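Local coordinates for protein DegQ (Legionella fallonii, PDB 3PV2) that probably degrades and chaperones misfolded proteins as an HtrA-family serine protease with two PDZ domains, self-compartmentizing into large 12-subunit assemblies, at residues B[307-311]-B[312-316]. Residues are numbered along the deposited sequence; the frame is centred on the assembly and turned at random.
Sequences TQIND and TKITQ
A tight beta hairpin in the first PDZ domain joins strand 305-309 to the short strand 312-313, with Asn310 and Asp311 at the corners of a type II' turn. Ile309 and Thr312 close it as an antiparallel hydrogen-bonded pair: Thr312 N gives to Ile309 O at 2.8 Å, and Ile309 N returns a bond to Thr312 O at 3.0 Å, lying in that carbonyl's plane. Thr312 O also takes a CA-H...O contact from Gln308 CA (3.3 Å). Beyond the non-hydrogen-bonded pair Gln308-Lys313, Ile314 N gives to Thr307 O at 2.8 Å, nearly straight at N-H (171°) but 58° above the carbonyl plane. Lys313, its chain bent at chi2 (69°), swings NZ back alongside Thr307 to add a weak bond to the same oxygen. On the face carrying Ile309 and Thr312, Ile309 CG1 is met by Ile314 CD1 at 3.6 Å, and Ile309 continues onto Val320 and Ile324 of helix 318-325. A water bridges Asp311 N and Thr312 OG1. Asn310 OD1 accepts from Lys334 N, tying the turn to strand 332-339, while opposite Ile336 Thr307 and Gln308 form a classic bulge. Strand 305-309 also pairs with strands 284-289 and 332-339, placing the hairpin in the curled antiparallel sheet of a PDZ fold.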
loop_
_atom_site.group_PDB
_atom_site.type_symbol
_atom_site.label_atom_id
_atom_site.label_comp_id
_atom_site.label_asym_id
_atom_site.label_seq_id
_atom_site.Cartn_x
_atom_site.Cartn_y
_atom_site.Cartn_z
ATOM N N THR B 307 -52.075 -7.254 -36.739
ATOM C CA THR B 307 -53.213 -7.002 -35.818
ATOM C C THR B 307 -53.757 -8.252 -35.099
ATOM O O THR B 307 -54.576 -8.147 -34.164
ATOM C CB THR B 307 -54.342 -6.307 -36.537
ATOM O OG1 THR B 307 -54.768 -7.130 -37.622
ATOM C CG2 THR B 307 -53.864 -4.997 -37.084
ATOM N N GLN B 308 -53.295 -9.422 -35.506
ATOM C CA GLN B 308 -53.731 -10.677 -34.941
ATOM C C GLN B 308 -52.793 -11.818 -35.282
ATOM O O GLN B 308 -52.387 -12.007 -36.462
ATOM C CB GLN B 308 -55.089 -11.091 -35.496
ATOM C CG GLN B 308 -55.909 -11.896 -34.494
ATOM C CD GLN B 308 -57.355 -12.248 -34.986
ATOM O OE1 GLN B 308 -57.706 -13.443 -35.178
ATOM N NE2 GLN B 308 -58.174 -11.226 -35.179
ATOM N N ILE B 309 -52.515 -12.605 -34.258
ATOM C CA ILE B 309 -51.758 -13.858 -34.394
ATOM C C ILE B 309 -52.630 -14.999 -33.781
ATOM O O ILE B 309 -52.978 -14.948 -32.583
ATOM C CB ILE B 309 -50.438 -13.747 -33.655
ATOM C CG1 ILE B 309 -49.533 -12.733 -34.373
ATOM C CG2 ILE B 309 -49.733 -15.127 -33.556
ATOM C CD1 ILE B 309 -48.244 -12.528 -33.711
ATOM N N ASN B 310 -52.992 -15.973 -34.612
ATOM C CA ASN B 310 -53.959 -17.028 -34.241
ATOM C C ASN B 310 -55.236 -16.409 -33.696
ATOM O O ASN B 310 -55.920 -15.724 -34.418
ATOM C CB ASN B 310 -53.333 -18.045 -33.270
ATOM C CG ASN B 310 -52.240 -18.892 -33.928
ATOM O OD1 ASN B 310 -52.245 -19.085 -35.145
ATOM N ND2 ASN B 310 -51.273 -19.362 -33.124
ATOM N N ASP B 311 -55.548 -16.614 -32.429
ATOM C CA ASP B 311 -56.745 -15.995 -31.845
ATOM C C ASP B 311 -56.423 -14.785 -30.971
ATOM O O ASP B 311 -57.316 -14.246 -30.315
ATOM C CB ASP B 311 -57.558 -17.015 -31.002
ATOM C CG ASP B 311 -58.082 -18.189 -31.825
ATOM O OD1 ASP B 311 -58.578 -17.982 -32.950
ATOM O OD2 ASP B 311 -57.989 -19.329 -31.336
ATOM N N THR B 312 -55.168 -14.350 -30.944
ATOM C CA THR B 312 -54.827 -13.239 -30.070
ATOM C C THR B 312 -54.832 -11.935 -30.844
ATOM O O THR B 312 -54.092 -11.742 -31.804
ATOM C CB THR B 312 -53.471 -13.432 -29.422
ATOM O OG1 THR B 312 -53.433 -14.707 -28.797
ATOM C CG2 THR B 312 -53.209 -12.397 -28.391
ATOM N N LYS B 313 -55.716 -11.068 -30.412
ATOM C CA LYS B 313 -55.729 -9.726 -30.859
ATOM C C LYS B 313 -54.391 -9.024 -30.487
ATOM O O LYS B 313 -53.950 -9.073 -29.339
ATOM C CB LYS B 313 -56.918 -9.034 -30.243
ATOM C CG LYS B 313 -57.370 -7.834 -31.007
ATOM C CD LYS B 313 -58.009 -8.177 -32.387
ATOM C CE LYS B 313 -58.034 -6.868 -33.277
ATOM N NZ LYS B 313 -57.685 -7.094 -34.729
ATOM N N ILE B 314 -53.720 -8.413 -31.464
ATOM C CA ILE B 314 -52.446 -7.759 -31.153
ATOM C C ILE B 314 -52.559 -6.240 -31.169
ATOM O O ILE B 314 -52.868 -5.633 -32.178
ATOM C CB ILE B 314 -51.226 -8.317 -31.985
ATOM C CG1 ILE B 314 -50.592 -9.514 -31.227
ATOM C CG2 ILE B 314 -50.140 -7.274 -32.019
ATOM C CD1 ILE B 314 -50.856 -10.703 -31.708
ATOM N N THR B 315 -52.337 -5.646 -30.001
ATOM C CA THR B 315 -52.397 -4.220 -29.821
ATOM C C THR B 315 -51.044 -3.632 -29.436
ATOM O O THR B 315 -50.899 -2.429 -29.392
ATOM C CB THR B 315 -53.441 -3.827 -28.709
ATOM O OG1 THR B 315 -53.048 -4.372 -27.440
ATOM C CG2 THR B 315 -54.852 -4.292 -29.070
ATOM N N GLN B 316 -50.053 -4.477 -29.161
ATOM C CA GLN B 316 -48.742 -3.997 -28.712
ATOM C C GLN B 316 -47.664 -4.878 -29.270
ATOM O O GLN B 316 -47.843 -6.096 -29.299
ATOM C CB GLN B 316 -48.644 -4.117 -27.203
ATOM C CG GLN B 316 -49.689 -3.352 -26.414
ATOM C CD GLN B 316 -49.076 -2.154 -25.739
ATOM O OE1 GLN B 316 -49.261 -1.945 -24.540
ATOM N NE2 GLN B 316 -48.313 -1.377 -26.493
HETATM O O HOH W 1 -54.106 -17.226 -29.951
HETATM O O HOH W 2 -57.406 -11.543 -28.223
#